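Local coordinates for XAC2610 protein (Xanthomonas axonopodis pv. citri, PDB 4QTQ) that probably acts as an immunity protein, binding calcium and inhibiting a peptidoglycan hydrolase linked to the type IV secretion system that kills rival bacteria, at residues 70-83 and 91-105. Sequence-based numbering, arbitrary orientation.
Sequences LYVDSNSTFYHGPL and RHSIILTDINGDGHE. With CA (calcium ion), chain B.
His80 and Glu105 meet through two torsions: the His80 ring stands trans to its own backbone N (chi1 -176°), and the Glu105 chain bends at chi2 (92°). NE2 of His80 then donates to OE2 of Glu105 at 2.6 Å. OE2 lies close to the His80 ring plane and is met on the anti side of the Glu105 carboxylate, tilted from the carboxylate plane. Over one face of the same ring sits CD1 of Leu96.

At the other end, the His92 ring is sandwiched. OG of Ser76 lies above the centre of one face, and CB of Tyr79 covers the opposite face, 3.5 Å from the ring centroid. OG of Ser76 donates to Arg91 O at 2.7 Å, which helps hold it over the ring. Ser93 is buried, and its OG is used twice. OG of Ser93 donates to Tyr71 O at 2.6 Å and accepts from Asp73 N at 2.8 Å.

Between these ends, strands 78-80 and 94-97 run parallel. Tyr79 is bonded through both N and O, to Ile94 O and Leu96 N. Phe78 lies alongside Ile94; CE1 of Phe78 is 3.7 Å from CD1 of Ile94. At the end of the pair, OG1 of Thr97, the last residue of its strand, donates to O of Gly81, just past strand 78-80, at 2.7 Å.

Strand 94-97 leads straight into the loop where Asp98, Asn100, Asp102 and the His104 carbonyl bind calcium, joined by Asp106. The ligands are spaced as in an EF-hand-like DxDxDG calcium loop, with Asn100 in the place of the second Asp, here attached to a parallel strand pair within a mixed beta-sheet.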
loop_
_atom_site.group_PDB
_atom_site.type_symbol
_atom_site.label_atom_id
_atom_site.label_comp_id
_atom_site.label_asym_id
_atom_site.label_seq_id
_atom_site.Cartn_x
_atom_site.Cartn_y
_atom_site.Cartn_z
ATOM N N LEU A 70 13.323 1.261 1.635
ATOM C CA LEU A 70 12.538 0.335 2.456
ATOM C C LEU A 70 12.600 0.759 3.930
ATOM O O LEU A 70 13.698 0.917 4.506
ATOM C CB LEU A 70 13.062 -1.103 2.310
ATOM C CG LEU A 70 12.329 -2.193 3.127
ATOM C CD1 LEU A 70 10.901 -2.391 2.655
ATOM C CD2 LEU A 70 13.072 -3.520 3.083
ATOM N N TYR A 71 11.420 0.947 4.516
ATOM C CA TYR A 71 11.272 1.217 5.938
ATOM C C TYR A 71 10.914 -0.085 6.613
ATOM O O TYR A 71 9.811 -0.593 6.422
ATOM C CB TYR A 71 10.184 2.256 6.191
ATOM C CG TYR A 71 10.587 3.647 5.773
ATOM C CD1 TYR A 71 10.465 4.059 4.451
ATOM C CD2 TYR A 71 11.084 4.553 6.699
ATOM C CE1 TYR A 71 10.853 5.326 4.060
ATOM C CE2 TYR A 71 11.462 5.831 6.320
ATOM C CZ TYR A 71 11.351 6.211 5.004
ATOM O OH TYR A 71 11.728 7.484 4.624
ATOM N N VAL A 72 11.864 -0.600 7.390
ATOM C CA VAL A 72 11.744 -1.873 8.107
ATOM C C VAL A 72 11.347 -1.627 9.567
ATOM O O VAL A 72 12.162 -1.192 10.390
ATOM C CB VAL A 72 13.082 -2.652 8.067
ATOM C CG1 VAL A 72 12.969 -3.984 8.806
ATOM C CG2 VAL A 72 13.518 -2.880 6.628
ATOM N N ASP A 73 10.088 -1.897 9.878
ATOM C CA ASP A 73 9.578 -1.736 11.227
ATOM C C ASP A 73 9.653 -3.095 11.900
ATOM O O ASP A 73 8.873 -4.011 11.588
ATOM C CB ASP A 73 8.144 -1.205 11.184
ATOM C CG ASP A 73 7.565 -0.933 12.564
ATOM O OD1 ASP A 73 8.161 -1.345 13.595
ATOM O OD2 ASP A 73 6.482 -0.315 12.610
ATOM N N SER A 74 10.603 -3.230 12.822
ATOM C CA SER A 74 10.797 -4.484 13.534
ATOM C C SER A 74 9.654 -4.808 14.507
ATOM O O SER A 74 9.585 -5.925 15.001
ATOM C CB SER A 74 12.140 -4.495 14.276
ATOM O OG SER A 74 12.084 -3.633 15.399
ATOM N N ASN A 75 8.768 -3.845 14.760
ATOM C CA ASN A 75 7.574 -4.055 15.590
ATOM C C ASN A 75 6.274 -4.268 14.780
ATOM O O ASN A 75 5.210 -4.509 15.367
ATOM C CB ASN A 75 7.432 -2.877 16.571
ATOM C CG ASN A 75 8.639 -2.744 17.492
ATOM O OD1 ASN A 75 9.212 -1.668 17.653
ATOM N ND2 ASN A 75 9.044 -3.849 18.079
ATOM N N SER A 76 6.365 -4.183 13.444
ATOM C CA SER A 76 5.227 -4.433 12.547
ATOM C C SER A 76 5.717 -4.735 11.110
ATOM O O SER A 76 5.506 -3.963 10.170
ATOM C CB SER A 76 4.268 -3.242 12.564
ATOM O OG SER A 76 3.002 -3.600 12.039
ATOM N N THR A 77 6.355 -5.880 10.941
ATOM C CA THR A 77 7.158 -6.104 9.753
ATOM C C THR A 77 6.352 -6.657 8.574
ATOM O O THR A 77 6.319 -6.040 7.505
ATOM C CB THR A 77 8.360 -7.011 10.072
ATOM O OG1 THR A 77 8.936 -6.613 11.325
ATOM C CG2 THR A 77 9.410 -6.915 8.965
ATOM N N PHE A 78 5.685 -7.792 8.780
ATOM C CA PHE A 78 4.975 -8.486 7.699
ATOM C C PHE A 78 3.510 -8.689 8.009
ATOM O O PHE A 78 3.135 -9.033 9.140
ATOM C CB PHE A 78 5.562 -9.871 7.446
ATOM C CG PHE A 78 7.022 -9.872 7.134
ATOM C CD1 PHE A 78 7.472 -9.541 5.866
ATOM C CD2 PHE A 78 7.951 -10.246 8.094
ATOM C CE1 PHE A 78 8.827 -9.553 5.568
ATOM C CE2 PHE A 78 9.302 -10.277 7.797
ATOM C CZ PHE A 78 9.741 -9.928 6.534
ATOM N N TYR A 79 2.688 -8.510 6.982
ATOM C CA TYR A 79 1.271 -8.820 7.057
ATOM C C TYR A 79 0.839 -9.578 5.800
ATOM O O TYR A 79 1.229 -9.240 4.677
ATOM C CB TYR A 79 0.458 -7.542 7.261
ATOM C CG TYR A 79 -1.045 -7.713 7.150
ATOM C CD1 TYR A 79 -1.823 -8.103 8.251
ATOM C CD2 TYR A 79 -1.691 -7.480 5.936
ATOM C CE1 TYR A 79 -3.197 -8.249 8.135
ATOM C CE2 TYR A 79 -3.057 -7.621 5.811
ATOM C CZ TYR A 79 -3.809 -7.999 6.900
ATOM O OH TYR A 79 -5.165 -8.126 6.717
ATOM N N HIS A 80 0.049 -10.618 6.003
ATOM C CA HIS A 80 -0.518 -11.401 4.922
ATOM C C HIS A 80 -2.012 -11.486 5.186
ATOM O O HIS A 80 -2.445 -12.030 6.195
ATOM C CB HIS A 80 0.149 -12.782 4.886
ATOM C CG HIS A 80 -0.294 -13.659 3.751
ATOM N ND1 HIS A 80 -0.023 -15.011 3.717
ATOM C CD2 HIS A 80 -0.995 -13.390 2.625
ATOM C CE1 HIS A 80 -0.529 -15.534 2.614
ATOM N NE2 HIS A 80 -1.128 -14.573 1.936
ATOM N N GLY A 81 -2.796 -10.888 4.301
ATOM C CA GLY A 81 -4.236 -10.854 4.467
ATOM C C GLY A 81 -4.881 -9.794 3.608
ATOM O O GLY A 81 -4.191 -9.110 2.836
ATOM N N PRO A 82 -6.207 -9.637 3.738
ATOM C CA PRO A 82 -6.904 -8.657 2.918
ATOM C C PRO A 82 -6.726 -7.220 3.434
ATOM O O PRO A 82 -6.373 -7.007 4.612
ATOM C CB PRO A 82 -8.372 -9.104 3.009
ATOM C CG PRO A 82 -8.471 -9.993 4.218
ATOM C CD PRO A 82 -7.091 -10.222 4.764
ATOM N N LEU A 83 -6.947 -6.252 2.543
ATOM C CA LEU A 83 -6.980 -4.841 2.922
ATOM C C LEU A 83 -8.428 -4.403 3.200
ATOM O O LEU A 83 -9.020 -3.613 2.452
ATOM C CB LEU A 83 -6.333 -3.976 1.831
ATOM C CG LEU A 83 -4.870 -4.299 1.479
ATOM C CD1 LEU A 83 -4.390 -3.436 0.316
ATOM C CD2 LEU A 83 -3.947 -4.158 2.689
ATOM N N ARG A 91 -0.032 -0.441 10.168
ATOM C CA ARG A 91 0.946 -0.115 9.158
ATOM C C ARG A 91 1.999 -1.201 9.258
ATOM O O ARG A 91 2.477 -1.500 10.344
ATOM C CB ARG A 91 1.550 1.250 9.462
ATOM C CG ARG A 91 2.709 1.670 8.568
ATOM C CD ARG A 91 3.418 2.893 9.136
ATOM N NE ARG A 91 3.957 2.649 10.476
ATOM C CZ ARG A 91 4.529 3.571 11.250
ATOM N NH1 ARG A 91 4.659 4.829 10.833
ATOM N NH2 ARG A 91 4.978 3.230 12.453
ATOM N N HIS A 92 2.326 -1.817 8.131
ATOM C CA HIS A 92 3.363 -2.845 8.073
ATOM C C HIS A 92 4.351 -2.457 7.001
ATOM O O HIS A 92 4.000 -1.730 6.084
ATOM C CB HIS A 92 2.763 -4.220 7.755
ATOM C CG HIS A 92 2.049 -4.851 8.908
ATOM N ND1 HIS A 92 0.752 -4.530 9.246
ATOM C CD2 HIS A 92 2.447 -5.792 9.798
ATOM C CE1 HIS A 92 0.383 -5.241 10.296
ATOM N NE2 HIS A 92 1.394 -6.012 10.651
ATOM N N SER A 93 5.587 -2.945 7.121
ATOM C CA SER A 93 6.624 -2.679 6.107
ATOM C C SER A 93 6.385 -3.435 4.785
ATOM O O SER A 93 6.606 -2.887 3.699
ATOM C CB SER A 93 8.005 -3.044 6.651
ATOM O OG SER A 93 8.351 -2.223 7.747
ATOM N N ILE A 94 5.954 -4.698 4.883
ATOM C CA ILE A 94 5.835 -5.567 3.708
ATOM C C ILE A 94 4.543 -6.358 3.809
ATOM O O ILE A 94 4.374 -7.147 4.745
ATOM C CB ILE A 94 7.031 -6.539 3.603
ATOM C CG1 ILE A 94 8.318 -5.769 3.292
ATOM C CG2 ILE A 94 6.776 -7.606 2.532
ATOM C CD1 ILE A 94 9.577 -6.575 3.504
ATOM N N ILE A 95 3.651 -6.125 2.847
ATOM C CA ILE A 95 2.266 -6.657 2.839
ATOM C C ILE A 95 1.990 -7.550 1.604
ATOM O O ILE A 95 2.191 -7.142 0.453
ATOM C CB ILE A 95 1.261 -5.482 2.845
ATOM C CG1 ILE A 95 1.374 -4.688 4.158
ATOM C CG2 ILE A 95 -0.179 -5.949 2.589
ATOM C CD1 ILE A 95 1.246 -3.188 3.968
ATOM N N LEU A 96 1.539 -8.766 1.874
ATOM C CA LEU A 96 1.111 -9.745 0.870
ATOM C C LEU A 96 -0.421 -9.818 0.871
ATOM O O LEU A 96 -1.046 -10.172 1.874
ATOM C CB LEU A 96 1.694 -11.123 1.192
ATOM C CG LEU A 96 3.145 -11.195 1.664
ATOM C CD1 LEU A 96 3.468 -12.602 2.145
ATOM C CD2 LEU A 96 4.087 -10.783 0.552
ATOM N N THR A 97 -1.021 -9.449 -0.255
ATOM C CA THR A 97 -2.454 -9.251 -0.346
ATOM C C THR A 97 -2.823 -9.216 -1.825
ATOM O O THR A 97 -2.071 -8.673 -2.640
ATOM C CB THR A 97 -2.874 -7.931 0.343
ATOM O OG1 THR A 97 -4.296 -7.862 0.430
ATOM C CG2 THR A 97 -2.360 -6.696 -0.427
ATOM N N ASP A 98 -3.955 -9.824 -2.175
ATOM C CA ASP A 98 -4.411 -9.843 -3.566
ATOM C C ASP A 98 -5.219 -8.597 -3.778
ATOM O O ASP A 98 -6.326 -8.477 -3.280
ATOM C CB ASP A 98 -5.263 -11.084 -3.862
ATOM C CG ASP A 98 -5.696 -11.176 -5.326
ATOM O OD1 ASP A 98 -5.032 -10.577 -6.216
ATOM O OD2 ASP A 98 -6.710 -11.871 -5.579
ATOM N N ILE A 99 -4.651 -7.652 -4.504
ATOM C CA ILE A 99 -5.280 -6.354 -4.693
ATOM C C ILE A 99 -6.281 -6.432 -5.840
ATOM O O ILE A 99 -7.375 -5.876 -5.745
ATOM C CB ILE A 99 -4.217 -5.253 -4.943
ATOM C CG1 ILE A 99 -3.363 -5.071 -3.674
ATOM C CG2 ILE A 99 -4.870 -3.934 -5.344
ATOM C CD1 ILE A 99 -2.159 -4.171 -3.834
ATOM N N ASN A 100 -5.920 -7.135 -6.909
ATOM C CA ASN A 100 -6.759 -7.154 -8.109
ATOM C C ASN A 100 -7.716 -8.350 -8.240
ATOM O O ASN A 100 -8.323 -8.537 -9.294
ATOM C CB ASN A 100 -5.901 -6.984 -9.375
ATOM C CG ASN A 100 -4.886 -8.088 -9.567
ATOM O OD1 ASN A 100 -4.662 -8.933 -8.695
ATOM N ND2 ASN A 100 -4.241 -8.065 -10.712
ATOM N N GLY A 101 -7.853 -9.140 -7.177
ATOM C CA GLY A 101 -8.880 -10.180 -7.102
ATOM C C GLY A 101 -8.730 -11.387 -8.020
ATOM O O GLY A 101 -9.691 -12.127 -8.230
ATOM N N ASP A 102 -7.535 -11.616 -8.547
ATOM C CA ASP A 102 -7.312 -12.745 -9.447
ATOM C C ASP A 102 -6.852 -14.020 -8.737
ATOM O O ASP A 102 -6.533 -15.000 -9.390
ATOM C CB ASP A 102 -6.315 -12.363 -10.551
ATOM C CG ASP A 102 -4.881 -12.196 -10.039
ATOM O OD1 ASP A 102 -4.650 -12.164 -8.815
ATOM O OD2 ASP A 102 -3.976 -12.097 -10.886
ATOM N N GLY A 103 -6.806 -14.012 -7.410
ATOM C CA GLY A 103 -6.449 -15.214 -6.653
ATOM C C GLY A 103 -4.965 -15.393 -6.360
ATOM O O GLY A 103 -4.584 -16.362 -5.697
ATOM N N HIS A 104 -4.126 -14.482 -6.850
ATOM C CA HIS A 104 -2.705 -14.510 -6.523
ATOM C C HIS A 104 -2.273 -13.270 -5.752
ATOM O O HIS A 104 -2.583 -12.148 -6.155
ATOM C CB HIS A 104 -1.848 -14.630 -7.772
ATOM C CG HIS A 104 -0.473 -15.123 -7.475
ATOM N ND1 HIS A 104 0.530 -14.293 -7.018
ATOM C CD2 HIS A 104 0.048 -16.371 -7.498
ATOM C CE1 HIS A 104 1.621 -15.005 -6.813
ATOM N NE2 HIS A 104 1.353 -16.270 -7.091
ATOM N N GLU A 105 -1.536 -13.471 -4.658
ATOM C CA GLU A 105 -1.124 -12.354 -3.835
ATOM C C GLU A 105 -0.196 -11.433 -4.613
ATOM O O GLU A 105 0.616 -11.868 -5.443
ATOM C CB GLU A 105 -0.417 -12.782 -2.555
ATOM C CG GLU A 105 -1.340 -13.238 -1.449
ATOM C CD GLU A 105 -1.554 -14.723 -1.496
ATOM O OE1 GLU A 105 -1.382 -15.315 -2.589
ATOM O OE2 GLU A 105 -1.893 -15.296 -0.440
HETATM CA CA CA B . -3.204 -10.459 -7.675
HETATM O O HOH W 1 4.716 0.355 10.608
HETATM O O HOH W 2 -2.068 -10.766 -9.662
#